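Endo-arabinase (Bacteroides thetaiotaomicron, PDB 5C0P) probably hydrolyses the O-glycosidic links of arabinan, as a magnesium-containing endo-arabinase of glycosyl hydrolase family 43. Local coordinates at residues 39-52 with 55-69. Residues are numbered along the deposited sequence; the frame is centred on the assembly and turned at random.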
# COMPACT_ATOMS: atom_id res chain seq x y z
N MSE A 39 -16.44 -8.68 -8.21
CA MSE A 39 -16.57 -7.26 -7.93
C MSE A 39 -15.22 -6.67 -7.57
O MSE A 39 -14.32 -7.39 -7.13
CB MSE A 39 -17.52 -7.02 -6.74
CG MSE A 39 -19.00 -7.28 -7.00
SE MSE A 39 -19.79 -5.81 -8.03
CE MSE A 39 -21.62 -6.46 -8.01
N TYR A 40 -15.11 -5.36 -7.73
CA TYR A 40 -13.96 -4.60 -7.26
C TYR A 40 -14.34 -3.91 -5.95
O TYR A 40 -15.47 -3.43 -5.80
CB TYR A 40 -13.59 -3.51 -8.27
CG TYR A 40 -13.24 -4.00 -9.65
CD1 TYR A 40 -11.96 -4.42 -9.96
CD2 TYR A 40 -14.20 -4.00 -10.67
CE1 TYR A 40 -11.63 -4.84 -11.23
CE2 TYR A 40 -13.87 -4.42 -11.95
CZ TYR A 40 -12.58 -4.84 -12.22
OH TYR A 40 -12.24 -5.26 -13.48
N TYR A 41 -13.40 -3.86 -5.01
CA TYR A 41 -13.66 -3.22 -3.72
C TYR A 41 -12.59 -2.19 -3.43
O TYR A 41 -11.40 -2.45 -3.60
CB TYR A 41 -13.70 -4.25 -2.58
CG TYR A 41 -14.79 -5.27 -2.75
CD1 TYR A 41 -14.64 -6.36 -3.61
CD2 TYR A 41 -15.99 -5.15 -2.06
CE1 TYR A 41 -15.65 -7.29 -3.78
CE2 TYR A 41 -17.01 -6.07 -2.22
CZ TYR A 41 -16.83 -7.14 -3.08
OH TYR A 41 -17.85 -8.05 -3.23
N LEU A 42 -13.03 -1.03 -2.96
CA LEU A 42 -12.12 0.04 -2.56
C LEU A 42 -12.40 0.39 -1.10
O LEU A 42 -13.41 1.05 -0.78
CB LEU A 42 -12.32 1.25 -3.47
CG LEU A 42 -11.54 2.55 -3.23
CD1 LEU A 42 -10.06 2.26 -3.00
CD2 LEU A 42 -11.71 3.49 -4.42
N HIS A 43 -11.53 -0.09 -0.22
CA HIS A 43 -11.58 0.23 1.19
C HIS A 43 -10.73 1.47 1.42
O HIS A 43 -9.63 1.56 0.88
CB HIS A 43 -11.00 -0.93 2.00
CG HIS A 43 -11.80 -2.19 1.91
ND1 HIS A 43 -12.63 -2.61 2.92
CD2 HIS A 43 -11.87 -3.14 0.94
CE1 HIS A 43 -13.19 -3.76 2.58
NE2 HIS A 43 -12.74 -4.10 1.38
N PHE A 44 -11.21 2.40 2.22
CA PHE A 44 -10.47 3.65 2.41
C PHE A 44 -10.65 4.23 3.81
O PHE A 44 -11.63 3.93 4.50
CB PHE A 44 -10.83 4.67 1.32
CG PHE A 44 -12.29 5.09 1.30
CD1 PHE A 44 -13.23 4.33 0.62
CD2 PHE A 44 -12.69 6.26 1.93
CE1 PHE A 44 -14.57 4.72 0.60
CE2 PHE A 44 -14.02 6.66 1.91
CZ PHE A 44 -14.96 5.89 1.24
N ASN A 45 -9.68 5.03 4.23
CA ASN A 45 -9.76 5.76 5.49
C ASN A 45 -10.88 6.81 5.40
O ASN A 45 -10.81 7.73 4.58
CB ASN A 45 -8.42 6.44 5.78
CG ASN A 45 -8.43 7.22 7.08
OD1 ASN A 45 -9.36 7.12 7.88
ND2 ASN A 45 -7.38 8.01 7.30
N ASN A 46 -11.90 6.65 6.24
CA ASN A 46 -13.05 7.55 6.24
C ASN A 46 -13.13 8.27 7.59
O ASN A 46 -14.21 8.61 8.07
CB ASN A 46 -14.31 6.73 5.94
CG ASN A 46 -15.55 7.57 5.70
OD1 ASN A 46 -16.63 7.25 6.22
ND2 ASN A 46 -15.42 8.65 4.93
N ASN A 47 -11.94 8.51 8.16
CA ASN A 47 -11.75 9.20 9.44
C ASN A 47 -12.05 8.29 10.64
O ASN A 47 -13.19 8.18 11.08
CB ASN A 47 -12.55 10.51 9.53
CG ASN A 47 -12.09 11.39 10.68
OD1 ASN A 47 -11.29 10.97 11.52
ND2 ASN A 47 -12.60 12.61 10.73
N LEU A 48 -10.99 7.64 11.13
CA LEU A 48 -11.07 6.72 12.29
C LEU A 48 -12.04 5.56 12.04
O LEU A 48 -12.65 5.02 12.97
CB LEU A 48 -11.40 7.47 13.58
CG LEU A 48 -10.32 8.50 13.96
CD1 LEU A 48 -10.65 9.22 15.25
CD2 LEU A 48 -8.98 7.79 14.08
N LYS A 49 -12.16 5.19 10.77
CA LYS A 49 -12.90 4.00 10.38
C LYS A 49 -12.58 3.70 8.93
O LYS A 49 -12.18 4.59 8.19
CB LYS A 49 -14.40 4.20 10.55
CG LYS A 49 -14.97 5.42 9.87
CD LYS A 49 -16.26 5.84 10.57
CE LYS A 49 -16.87 7.09 9.95
NZ LYS A 49 -16.01 8.28 10.13
N ILE A 50 -12.75 2.45 8.54
CA ILE A 50 -12.53 2.06 7.16
C ILE A 50 -13.88 1.87 6.48
O ILE A 50 -14.72 1.10 6.95
CB ILE A 50 -11.67 0.78 7.05
CG1 ILE A 50 -10.36 0.93 7.83
CG2 ILE A 50 -11.39 0.43 5.57
CD1 ILE A 50 -9.51 2.14 7.43
N ARG A 51 -14.08 2.61 5.39
CA ARG A 51 -15.30 2.55 4.60
C ARG A 51 -14.99 1.72 3.36
O ARG A 51 -13.85 1.67 2.92
CB ARG A 51 -15.71 3.97 4.18
CG ARG A 51 -17.02 4.10 3.43
CD ARG A 51 -18.15 4.37 4.39
NE ARG A 51 -19.36 4.87 3.74
CZ ARG A 51 -19.82 6.11 3.88
NH1 ARG A 51 -20.93 6.48 3.25
NH2 ARG A 51 -19.17 6.97 4.65
N VAL A 52 -16.00 1.04 2.81
CA VAL A 52 -15.78 0.26 1.61
C VAL A 52 -16.80 0.58 0.52
O VAL A 52 -18.01 0.60 0.77
CB VAL A 52 -15.74 -1.26 1.92
CG1 VAL A 52 -16.99 -1.71 2.68
CG2 VAL A 52 -15.53 -2.07 0.64
N SER A 55 -17.70 -1.93 -6.87
CA SER A 55 -17.94 -1.57 -8.27
C SER A 55 -17.90 -2.80 -9.17
O SER A 55 -17.13 -3.72 -8.93
CB SER A 55 -16.90 -0.57 -8.75
OG SER A 55 -17.16 -0.17 -10.09
N LYS A 56 -18.73 -2.80 -10.22
CA LYS A 56 -18.67 -3.85 -11.23
C LYS A 56 -17.57 -3.59 -12.24
O LYS A 56 -17.11 -4.52 -12.89
CB LYS A 56 -19.99 -3.97 -11.99
CG LYS A 56 -21.19 -4.43 -11.18
CD LYS A 56 -22.44 -4.35 -12.05
CE LYS A 56 -23.68 -4.91 -11.37
NZ LYS A 56 -24.84 -4.86 -12.33
N ASP A 57 -17.16 -2.33 -12.40
CA ASP A 57 -16.37 -1.96 -13.58
C ASP A 57 -15.32 -0.87 -13.38
O ASP A 57 -14.66 -0.48 -14.35
CB ASP A 57 -17.29 -1.55 -14.74
CG ASP A 57 -18.15 -0.32 -14.42
OD1 ASP A 57 -18.02 0.26 -13.32
OD2 ASP A 57 -18.96 0.07 -15.29
N LEU A 58 -15.19 -0.40 -12.14
CA LEU A 58 -14.28 0.68 -11.73
C LEU A 58 -14.78 2.09 -12.06
O LEU A 58 -14.19 3.08 -11.62
CB LEU A 58 -12.85 0.48 -12.27
CG LEU A 58 -12.19 -0.86 -11.91
CD1 LEU A 58 -10.95 -1.06 -12.78
CD2 LEU A 58 -11.83 -0.87 -10.44
N SER A 59 -15.88 2.17 -12.81
CA SER A 59 -16.40 3.46 -13.27
C SER A 59 -17.46 4.04 -12.34
O SER A 59 -17.42 5.23 -12.01
CB SER A 59 -16.95 3.34 -14.69
OG SER A 59 -17.45 4.59 -15.14
N THR A 60 -18.42 3.21 -11.92
CA THR A 60 -19.43 3.67 -10.97
C THR A 60 -19.40 2.79 -9.72
O THR A 60 -19.18 1.58 -9.80
CB THR A 60 -20.84 3.69 -11.58
OG1 THR A 60 -21.18 2.37 -12.04
CG2 THR A 60 -20.92 4.67 -12.75
N TRP A 61 -19.63 3.42 -8.57
CA TRP A 61 -19.40 2.79 -7.28
C TRP A 61 -20.64 2.80 -6.39
O TRP A 61 -21.54 3.64 -6.57
CB TRP A 61 -18.23 3.48 -6.57
CG TRP A 61 -16.94 3.29 -7.31
CD1 TRP A 61 -16.51 3.99 -8.41
CD2 TRP A 61 -15.94 2.30 -7.04
NE1 TRP A 61 -15.29 3.50 -8.83
CE2 TRP A 61 -14.92 2.46 -8.01
CE3 TRP A 61 -15.82 1.29 -6.09
CZ2 TRP A 61 -13.78 1.65 -8.03
CZ3 TRP A 61 -14.69 0.48 -6.11
CH2 TRP A 61 -13.68 0.67 -7.08
N LYS A 62 -20.67 1.88 -5.44
CA LYS A 62 -21.76 1.77 -4.47
C LYS A 62 -21.19 1.72 -3.06
O LYS A 62 -20.20 1.04 -2.81
CB LYS A 62 -22.57 0.49 -4.74
CG LYS A 62 -23.69 0.22 -3.76
CD LYS A 62 -24.29 -1.16 -4.01
CE LYS A 62 -25.42 -1.45 -3.04
NZ LYS A 62 -25.01 -1.20 -1.64
N ASP A 63 -21.80 2.46 -2.15
CA ASP A 63 -21.40 2.46 -0.75
C ASP A 63 -21.85 1.16 -0.09
O ASP A 63 -23.05 0.84 -0.08
CB ASP A 63 -22.04 3.66 -0.05
CG ASP A 63 -21.70 3.74 1.43
OD1 ASP A 63 -20.69 3.15 1.88
OD2 ASP A 63 -22.46 4.41 2.17
N GLU A 64 -20.89 0.42 0.46
CA GLU A 64 -21.18 -0.81 1.18
C GLU A 64 -20.92 -0.68 2.68
O GLU A 64 -20.86 -1.67 3.40
CB GLU A 64 -20.38 -1.98 0.60
CG GLU A 64 -20.90 -2.48 -0.74
CD GLU A 64 -22.23 -3.19 -0.65
OE1 GLU A 64 -22.68 -3.52 0.47
OE2 GLU A 64 -22.85 -3.42 -1.71
N GLY A 65 -20.79 0.55 3.16
CA GLY A 65 -20.71 0.78 4.59
C GLY A 65 -19.31 0.66 5.15
O GLY A 65 -18.32 0.87 4.45
N TYR A 66 -19.22 0.30 6.43
CA TYR A 66 -17.92 0.26 7.09
C TYR A 66 -17.41 -1.16 7.21
O TYR A 66 -18.11 -2.05 7.69
CB TYR A 66 -18.01 0.90 8.47
CG TYR A 66 -18.53 2.31 8.43
CD1 TYR A 66 -17.77 3.34 7.88
CD2 TYR A 66 -19.78 2.62 8.94
CE1 TYR A 66 -18.25 4.63 7.84
CE2 TYR A 66 -20.27 3.91 8.90
CZ TYR A 66 -19.49 4.91 8.35
OH TYR A 66 -19.97 6.20 8.32
N SER A 67 -16.17 -1.36 6.76
CA SER A 67 -15.53 -2.66 6.83
C SER A 67 -14.73 -2.82 8.11
O SER A 67 -14.46 -3.94 8.54
CB SER A 67 -14.65 -2.91 5.60
OG SER A 67 -13.64 -1.92 5.50
N PHE A 68 -14.33 -1.71 8.74
CA PHE A 68 -13.69 -1.79 10.06
C PHE A 68 -13.96 -0.58 10.93
O PHE A 68 -13.61 0.55 10.57
CB PHE A 68 -12.17 -2.01 9.96
CG PHE A 68 -11.51 -2.13 11.31
CD1 PHE A 68 -11.91 -3.13 12.18
CD2 PHE A 68 -10.52 -1.25 11.72
CE1 PHE A 68 -11.34 -3.27 13.43
CE2 PHE A 68 -9.94 -1.38 12.98
CZ PHE A 68 -10.35 -2.39 13.84
N ILE A 69 -14.57 -0.83 12.09
CA ILE A 69 -14.67 0.14 13.17
C ILE A 69 -14.01 -0.50 14.37
O ILE A 69 -14.42 -1.59 14.78
CB ILE A 69 -16.13 0.39 13.57
CG1 ILE A 69 -16.99 0.73 12.35
CG2 ILE A 69 -16.20 1.47 14.66
CD1 ILE A 69 -16.83 2.13 11.88
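R51 grips D63 side-on in a salt bridge carried by two hydrogen bonds, NE to OD1 at 2.9 Å and NH1 to OD2 at 2.8 Å. Both oxygens lie near the guanidinium plane but are met from above the carboxylate, the two planes being 48° apart. With CG anti to the backbone N (chi1 -176°) and a bend at chi2, arginine is long enough to arch past the G65 carbonyl to this acid. NH2 bonds N46 OD1, and G65 N donates to D63 OD1 from the face opposite NE, closing an Asx turn. A leucine at R51 would probably leave the D63 carboxylate without its charged mate and N46 OD1 without this donor. Y66 flanks the arginine, its CE1 3.5 Å from CD. These side chains stand on an antiparallel hairpin, in one blade of the family's five-bladed β-propeller, interrupted by a classic bulge where S67 and F68 both face I50. There S67, small and polar, shares a hydrogen bond of 2.9 Å between OG and H43 ND1; the P115 carbonyl holds H43 NE2. Farther along, L58, whose branched end suits a ring face, lays CD2 over Y40, 3.7 Å from its centroid (CH-pi), and buried, apolar L42 packs CB against W61 CZ3 at 3.6 Å.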